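Local atomic coordinates of Ulp1-like SUMO protease (Chaetomium thermophilum, PDB entry 6DG4), a protein that probably removes SUMO from its conjugates as a thiol protease of the Ulp1 (peptidase C48) family, seen here as its catalytic domain. Residues Asp62-Gly67 / Ala237-Gly242; Cys202-Ile207 / Pro229-Arg234. One frame throughout, in Å; residues are numbered along the deposited sequence.

How the interactions relate
Helix 228-241 is the element both interactions use: its 229-234 part packs on helix 202-215 in interaction 2, and its last turn meets the start of helix 62-80 in interaction 1. The order along the chain is 62-67, 202-207, 229-234, 237-242, so both segments of interaction 2 come between those of interaction 1. Their centres lie about 11 Å apart, and the two touch where Ile65 CD1 packs 4.0 Å from Gly203 CA and Ile65 CA meets Ile207 CD1. Three helices thus pack together within the catalytic domain, and the one starting at Cys202, probably the nucleophile as in this family, is held between the other two.

Interaction 1: Asp62-Gly67 / Ala237-Gly242; sequences DNVIIG and AVLLNG
Leu239 carries the apolar packing, reaching from the last turn of helix 228-241 toward the first turns of helix 62-80 and touching it with both methyls of its fork. Leu239 CD1 lies 4.1 Å from Val64 CG1, and the two side chains cross at about a right angle. Val64 is modelled in two conformers; this contact holds for one and is less certain for the other. Backbone is met by the second methyl, as Leu239 CD2 rests 4.1 Å from Gly67 C. With CG of the leucine anti to its carbonyl carbon (chi1 -65°) and CD1 continuing the line outward, the fork reaches the other helix.

The backbones are nearest at the same place, with 7.5 Å between Gly67 CA and Leu239 CA. A beta carbon on Gly67 would point at Leu239 and would probably crowd Asn63 O of its own helix.

Polar bonds stay on each partner's own side. Asn63 ND2 hydrogen-bonds to Asp48 OD1. Gly242 ends helix 228-241 in a Schellman motif, its positive phi (83°) suiting a residue without a side chain. Asn241 ND2 spans the turn beyond by hydrogen-bonding to Gly243 O and Lys245 O.

Around this buried contact, Leu44 of strand 43-44 packs on Leu239, Trp138 of strand 137-144 touches Ile65, and Trp19 and Val23 of helix 17-27 lie against Ala237.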
ATOM      1  N   ASP A  62      -7.182   9.925   0.523  1.00 12.69           N
ATOM      2  CA  ASP A  62      -6.939   9.009  -0.584  1.00 12.23           C
ATOM      3  C   ASP A  62      -5.696   9.411  -1.366  1.00 10.66           C
ATOM      4  O   ASP A  62      -4.900   8.555  -1.765  1.00 10.99           O
ATOM      5  CB  ASP A  62      -8.137   8.989  -1.542  1.00 15.15           C
ATOM      6  CG  ASP A  62      -9.436   8.544  -0.882  1.00 23.21           C
ATOM      7  OD1 ASP A  62      -9.433   8.147   0.300  1.00 25.71           O
ATOM      8  OD2 ASP A  62     -10.479   8.611  -1.566  1.00 26.65           O
ATOM      9  N   ASN A  63      -5.525  10.714  -1.614  1.00 11.11           N
ATOM     10  CA  ASN A  63      -4.415  11.178  -2.436  1.00 10.80           C
ATOM     11  C   ASN A  63      -3.088  10.648  -1.910  1.00 10.62           C
ATOM     12  O   ASN A  63      -2.249  10.157  -2.673  1.00 10.42           O
ATOM     13  CB  ASN A  63      -4.347  12.709  -2.431  1.00 12.36           C
ATOM     14  CG  ASN A  63      -5.451  13.364  -3.223  1.00 16.02           C
ATOM     15  OD1 ASN A  63      -6.127  12.729  -4.030  1.00 17.82           O
ATOM     16  ND2 ASN A  63      -5.611  14.672  -3.024  1.00 17.36           N
ATOM     17  N   VAL A  64      -2.882  10.781  -0.599  0.59 10.41           N
ATOM     18  CA  VAL A  64      -1.630  10.375   0.023  0.59  9.64           C
ATOM     19  C   VAL A  64      -1.509   8.857   0.036  0.59  9.53           C
ATOM     20  O   VAL A  64      -0.480   8.297  -0.363  0.59  9.58           O
ATOM     21  CB  VAL A  64      -1.547  10.976   1.441  0.59 10.79           C
ATOM     22  CG1 VAL A  64      -0.485  10.279   2.263  0.59 10.61           C
ATOM     23  CG2 VAL A  64      -1.280  12.473   1.365  0.59 11.58           C
ATOM     24  N   ILE A  65      -2.563   8.169   0.482  1.00  8.97           N
ATOM     25  CA  ILE A  65      -2.506   6.717   0.650  1.00  9.70           C
ATOM     26  C   ILE A  65      -2.270   6.028  -0.688  1.00  9.12           C
ATOM     27  O   ILE A  65      -1.375   5.184  -0.823  1.00  9.40           O
ATOM     28  CB  ILE A  65      -3.776   6.197   1.348  1.00 10.41           C
ATOM     29  CG1 ILE A  65      -3.808   6.686   2.800  1.00 12.03           C
ATOM     30  CG2 ILE A  65      -3.821   4.678   1.296  1.00 12.26           C
ATOM     31  CD1 ILE A  65      -5.149   6.554   3.475  1.00 13.89           C
ATOM     32  N   ILE A  66      -3.075   6.369  -1.692  1.00  8.85           N
ATOM     33  CA  ILE A  66      -2.918   5.748  -3.000  1.00  9.53           C
ATOM     34  C   ILE A  66      -1.597   6.167  -3.629  1.00  9.01           C
ATOM     35  O   ILE A  66      -0.905   5.353  -4.253  1.00  9.99           O
ATOM     36  CB  ILE A  66      -4.126   6.081  -3.895  1.00 10.34           C
ATOM     37  CG1 ILE A  66      -5.436   5.638  -3.225  1.00 12.08           C
ATOM     38  CG2 ILE A  66      -3.951   5.462  -5.278  1.00 12.64           C
ATOM     39  CD1 ILE A  66      -5.487   4.194  -2.795  1.00 13.05           C
ATOM     40  N   GLY A  67      -1.217   7.436  -3.473  1.00  9.60           N
ATOM     41  CA  GLY A  67       0.060   7.878  -4.006  1.00  9.02           C
ATOM     42  C   GLY A  67       1.217   7.076  -3.449  1.00  8.97           C
ATOM     43  O   GLY A  67       2.088   6.611  -4.190  1.00  9.16           O
ATOM     44  N   ALA A 237       8.175  13.016   2.748  1.00  7.48           N
ATOM     45  CA  ALA A 237       9.424  13.173   2.010  1.00  7.42           C
ATOM     46  C   ALA A 237       9.437  12.322   0.743  1.00  7.40           C
ATOM     47  O   ALA A 237       9.884  12.781  -0.316  1.00  8.28           O
ATOM     48  CB  ALA A 237      10.610  12.819   2.908  1.00  8.43           C
ATOM     49  N   VAL A 238       8.972  11.071   0.836  1.00  7.98           N
ATOM     50  CA  VAL A 238       8.918  10.207  -0.341  1.00  8.13           C
ATOM     51  C   VAL A 238       8.035  10.824  -1.420  1.00  8.49           C
ATOM     52  O   VAL A 238       8.386  10.834  -2.607  1.00  8.87           O
ATOM     53  CB  VAL A 238       8.443   8.794   0.049  1.00  8.72           C
ATOM     54  CG1 VAL A 238       8.126   7.973  -1.194  1.00 10.21           C
ATOM     55  CG2 VAL A 238       9.497   8.090   0.891  1.00 10.39           C
ATOM     56  N   LEU A 239       6.871  11.348  -1.029  1.00  8.76           N
ATOM     57  CA  LEU A 239       5.988  11.965  -2.011  1.00  8.63           C
ATOM     58  C   LEU A 239       6.648  13.180  -2.657  1.00  7.77           C
ATOM     59  O   LEU A 239       6.599  13.344  -3.882  1.00  9.44           O
ATOM     60  CB  LEU A 239       4.653  12.339  -1.365  1.00  8.56           C
ATOM     61  CG  LEU A 239       3.804  11.162  -0.876  1.00  9.36           C
ATOM     62  CD1 LEU A 239       2.633  11.641  -0.048  1.00  9.23           C
ATOM     63  CD2 LEU A 239       3.306  10.293  -2.031  1.00 11.52           C
ATOM     64  N   LEU A 240       7.304  14.028  -1.856  1.00  8.92           N
ATOM     65  CA  LEU A 240       7.984  15.195  -2.411  1.00  8.62           C
ATOM     66  C   LEU A 240       9.145  14.790  -3.308  1.00  9.35           C
ATOM     67  O   LEU A 240       9.451  15.485  -4.284  1.00 10.03           O
ATOM     68  CB  LEU A 240       8.495  16.086  -1.279  1.00  9.50           C
ATOM     69  CG  LEU A 240       7.417  16.731  -0.414  1.00  9.07           C
ATOM     70  CD1 LEU A 240       8.032  17.423   0.784  1.00 11.36           C
ATOM     71  CD2 LEU A 240       6.590  17.706  -1.234  1.00 10.33           C
ATOM     72  N   ASN A 241       9.800  13.672  -2.980  1.00  9.37           N
ATOM     73  CA  ASN A 241      10.934  13.159  -3.738  1.00  9.81           C
ATOM     74  C   ASN A 241      10.518  12.535  -5.060  1.00 10.70           C
ATOM     75  O   ASN A 241      11.372  12.315  -5.925  1.00 12.98           O
ATOM     76  CB  ASN A 241      11.623  12.089  -2.878  1.00  9.87           C
ATOM     77  CG  ASN A 241      12.920  11.591  -3.473  1.00 10.15           C
ATOM     78  OD1 ASN A 241      13.881  12.346  -3.642  1.00 11.61           O
ATOM     79  ND2 ASN A 241      12.973  10.298  -3.745  1.00 10.29           N
ATOM     80  N   GLY A 242       9.238  12.222  -5.228  1.00 10.15           N
ATOM     81  CA  GLY A 242       8.799  11.496  -6.397  1.00  9.89           C
ATOM     82  C   GLY A 242       8.961   9.997  -6.318  1.00 10.22           C
ATOM     83  O   GLY A 242       9.067   9.346  -7.361  1.00 11.82           O
TER

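Interaction 2: Cys202-Ile207 / Pro229-Arg234; sequences CGVFTI and PLQRQR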
ATOM      1  N   CYS A 202      -4.699   4.528  11.048  1.00  8.83           N
ATOM      2  CA  CYS A 202      -4.994   3.421  10.139  1.00  8.84           C
ATOM      3  C   CYS A 202      -4.353   3.592   8.761  1.00  8.63           C
ATOM      4  O   CYS A 202      -3.854   2.621   8.182  1.00  8.97           O
ATOM      5  CB  CYS A 202      -6.508   3.230  10.001  1.00  8.82           C
ATOM      6  SG  CYS A 202      -7.427   4.649   9.306  1.00 12.08           S
ATOM      7  N   GLY A 203      -4.394   4.798   8.195  1.00  9.29           N
ATOM      8  CA  GLY A 203      -3.790   4.994   6.890  1.00  8.51           C
ATOM      9  C   GLY A 203      -2.286   4.817   6.909  1.00  7.47           C
ATOM     10  O   GLY A 203      -1.695   4.352   5.929  1.00  8.29           O
ATOM     11  N   VAL A 204      -1.643   5.182   8.021  1.00  7.62           N
ATOM     12  CA  VAL A 204      -0.197   5.009   8.115  1.00  8.12           C
ATOM     13  C   VAL A 204       0.154   3.535   8.288  1.00  7.93           C
ATOM     14  O   VAL A 204       1.127   3.040   7.707  1.00  8.84           O
ATOM     15  CB  VAL A 204       0.395   5.888   9.232  1.00  9.15           C
ATOM     16  CG1 VAL A 204       1.906   5.910   9.112  1.00  8.89           C
ATOM     17  CG2 VAL A 204      -0.174   7.308   9.180  1.00 10.68           C
ATOM     18  N   PHE A 205      -0.623   2.811   9.096  1.00  8.60           N
ATOM     19  CA  PHE A 205      -0.443   1.367   9.183  1.00  8.14           C
ATOM     20  C   PHE A 205      -0.625   0.710   7.816  1.00  7.87           C
ATOM     21  O   PHE A 205       0.133  -0.192   7.443  1.00  8.08           O
ATOM     22  CB  PHE A 205      -1.470   0.767  10.147  1.00  8.62           C
ATOM     23  CG  PHE A 205      -1.126   0.906  11.609  1.00  8.35           C
ATOM     24  CD1 PHE A 205      -0.087   0.182  12.162  1.00 10.25           C
ATOM     25  CD2 PHE A 205      -1.889   1.706  12.442  1.00  8.69           C
ATOM     26  CE1 PHE A 205       0.208   0.277  13.504  1.00 10.58           C
ATOM     27  CE2 PHE A 205      -1.590   1.808  13.789  1.00 10.34           C
ATOM     28  CZ  PHE A 205      -0.542   1.088  14.317  1.00  9.54           C
ATOM     29  N   THR A 206      -1.652   1.129   7.073  1.00  7.65           N
ATOM     30  CA  THR A 206      -1.927   0.539   5.762  1.00  8.09           C
ATOM     31  C   THR A 206      -0.738   0.726   4.823  1.00  7.48           C
ATOM     32  O   THR A 206      -0.294  -0.227   4.170  1.00  8.16           O
ATOM     33  CB  THR A 206      -3.212   1.156   5.196  1.00  8.37           C
ATOM     34  OG1 THR A 206      -4.331   0.742   5.990  1.00  9.27           O
ATOM     35  CG2 THR A 206      -3.478   0.750   3.758  1.00  8.50           C
ATOM     36  N   ILE A 207      -0.198   1.945   4.746  1.00  7.50           N
ATOM     37  CA  ILE A 207       0.958   2.192   3.887  1.00  7.12           C
ATOM     38  C   ILE A 207       2.156   1.372   4.354  1.00  6.65           C
ATOM     39  O   ILE A 207       2.894   0.793   3.546  1.00  7.91           O
ATOM     40  CB  ILE A 207       1.294   3.695   3.863  1.00  7.81           C
ATOM     41  CG1 ILE A 207       0.223   4.496   3.124  1.00  8.06           C
ATOM     42  CG2 ILE A 207       2.666   3.930   3.224  1.00  9.32           C
ATOM     43  CD1 ILE A 207       0.307   5.996   3.387  1.00  7.82           C
ATOM     44  N   PRO A 229       4.236   8.870  13.969  1.00  8.28           N
ATOM     45  CA  PRO A 229       4.416  10.307  13.677  1.00  9.36           C
ATOM     46  C   PRO A 229       5.621  10.572  12.792  1.00  8.22           C
ATOM     47  O   PRO A 229       5.551  11.373  11.850  1.00  9.22           O
ATOM     48  CB  PRO A 229       4.543  10.931  15.070  1.00 10.05           C
ATOM     49  CG  PRO A 229       3.699  10.032  15.934  1.00 10.22           C
ATOM     50  CD  PRO A 229       3.984   8.640  15.406  1.00  9.35           C
ATOM     51  N   LEU A 230       6.724   9.879  13.049  1.00  8.58           N
ATOM     52  CA  LEU A 230       7.886   9.999  12.178  1.00  9.17           C
ATOM     53  C   LEU A 230       7.607   9.413  10.799  1.00  8.57           C
ATOM     54  O   LEU A 230       8.026   9.979   9.782  1.00  8.88           O
ATOM     55  CB  LEU A 230       9.067   9.305  12.841  1.00 10.06           C
ATOM     56  CG  LEU A 230      10.308   9.093  11.993  1.00 11.34           C
ATOM     57  CD1 LEU A 230      10.841  10.417  11.468  1.00 11.58           C
ATOM     58  CD2 LEU A 230      11.341   8.359  12.847  1.00 12.07           C
ATOM     59  N   GLN A 231       6.905   8.285  10.736  1.00  7.75           N
ATOM     60  CA  GLN A 231       6.595   7.691   9.440  1.00  7.61           C
ATOM     61  C   GLN A 231       5.777   8.637   8.571  1.00  7.95           C
ATOM     62  O   GLN A 231       5.935   8.636   7.346  1.00  8.24           O
ATOM     63  CB  GLN A 231       5.857   6.374   9.650  1.00  8.24           C
ATOM     64  CG  GLN A 231       5.517   5.605   8.382  1.00  8.22           C
ATOM     65  CD  GLN A 231       6.704   4.996   7.673  1.00  8.72           C
ATOM     66  OE1 GLN A 231       7.817   5.526   7.692  1.00  9.99           O
ATOM     67  NE2 GLN A 231       6.458   3.870   7.014  1.00 11.79           N
ATOM     68  N   ARG A 232       4.909   9.458   9.170  1.00  7.85           N
ATOM     69  CA  ARG A 232       4.191  10.457   8.385  1.00  7.75           C
ATOM     70  C   ARG A 232       5.159  11.411   7.696  1.00  8.09           C
ATOM     71  O   ARG A 232       4.957  11.778   6.534  1.00  8.50           O
ATOM     72  CB  ARG A 232       3.222  11.236   9.272  1.00  8.60           C
ATOM     73  CG  ARG A 232       2.081  10.399   9.804  1.00  8.86           C
ATOM     74  CD  ARG A 232       1.426  11.089  10.990  1.00  8.02           C
ATOM     75  NE  ARG A 232       0.338  10.283  11.532  1.00  8.88           N
ATOM     76  CZ  ARG A 232      -0.927  10.364  11.131  1.00  8.17           C
ATOM     77  NH1 ARG A 232      -1.272  11.216  10.176  1.00  9.26           N
ATOM     78  NH2 ARG A 232      -1.842   9.570  11.669  1.00  9.77           N
ATOM     79  N   GLN A 233       6.200  11.849   8.414  1.00  8.64           N
ATOM     80  CA  GLN A 233       7.195  12.730   7.818  1.00  9.33           C
ATOM     81  C   GLN A 233       7.944  12.029   6.697  1.00  8.25           C
ATOM     82  O   GLN A 233       8.251  12.641   5.666  1.00  8.81           O
ATOM     83  CB  GLN A 233       8.210  13.176   8.865  1.00 12.23           C
ATOM     84  CG  GLN A 233       7.682  14.039   9.946  1.00 17.39           C
ATOM     85  CD  GLN A 233       8.819  14.545  10.808  1.00 25.91           C
ATOM     86  OE1 GLN A 233       9.103  15.744  10.869  1.00 33.09           O
ATOM     87  NE2 GLN A 233       9.501  13.623  11.456  1.00 28.53           N
ATOM     88  N   ARG A 234       8.270  10.748   6.894  1.00  8.30           N
ATOM     89  CA  ARG A 234       8.987  10.000   5.869  1.00  7.98           C
ATOM     90  C   ARG A 234       8.129   9.807   4.628  1.00  7.80           C
ATOM     91  O   ARG A 234       8.623   9.934   3.502  1.00  8.63           O
ATOM     92  CB  ARG A 234       9.439   8.654   6.431  1.00  7.77           C
ATOM     93  CG  ARG A 234      10.450   8.784   7.576  1.00  9.81           C
ATOM     94  CD  ARG A 234      11.018   7.426   8.005  1.00 10.35           C
ATOM     95  NE  ARG A 234      11.673   6.803   6.864  1.00 12.80           N
ATOM     96  CZ  ARG A 234      12.870   7.146   6.393  1.00 13.30           C
ATOM     97  NH1 ARG A 234      13.605   8.085   6.978  1.00 11.92           N
ATOM     98  NH2 ARG A 234      13.330   6.545   5.313  1.00 17.21           N
TER
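Val204 points one methyl at each of two side chains of helix 228-241, and the contact between the segments is essentially its work. Val204 CG1 slides along the aliphatic part of Gln231, 3.7 Å from Gln231 CG, the two side chains running in opposite directions. The bend of the glutamine at chi2 (70°) turns its amide off this line, and NE2 hydrogen-bonds to Thr208 OG1, one turn on from Val204.

Val204 CG2 sits over one face of the Arg232 guanidinium, 3.6 Å above the plane and over its centre. The arginine chain is extended as far as NE; chi4 of -90° turns the guanidinium out of line with the chain, and one face comes under Val204 CG2.

Helix 202-215 begins at Cys202, which lies against His137 and Gln196, an arrangement consistent with the active centre of a papain-like cysteine protease of the Ulp1 family. Cys202 O receives two donors from opposite faces of its plane, Thr206 N and Thr206 OG1, the latter at 2.9 Å.

Charge and hydrogen bonding gather on the arginine. NH2 forms a salt bridge with Asp201 OD1, just before the helix, while NH1 hydrogen-bonds to Leu53 O and Ala58 O. With an alanine here, Asp201 would probably lose its countercharge, both carbonyls their donor, and Val204 CG2 the flat surface beneath it. Leu228 and Ile235 of the same helix also touch Val204.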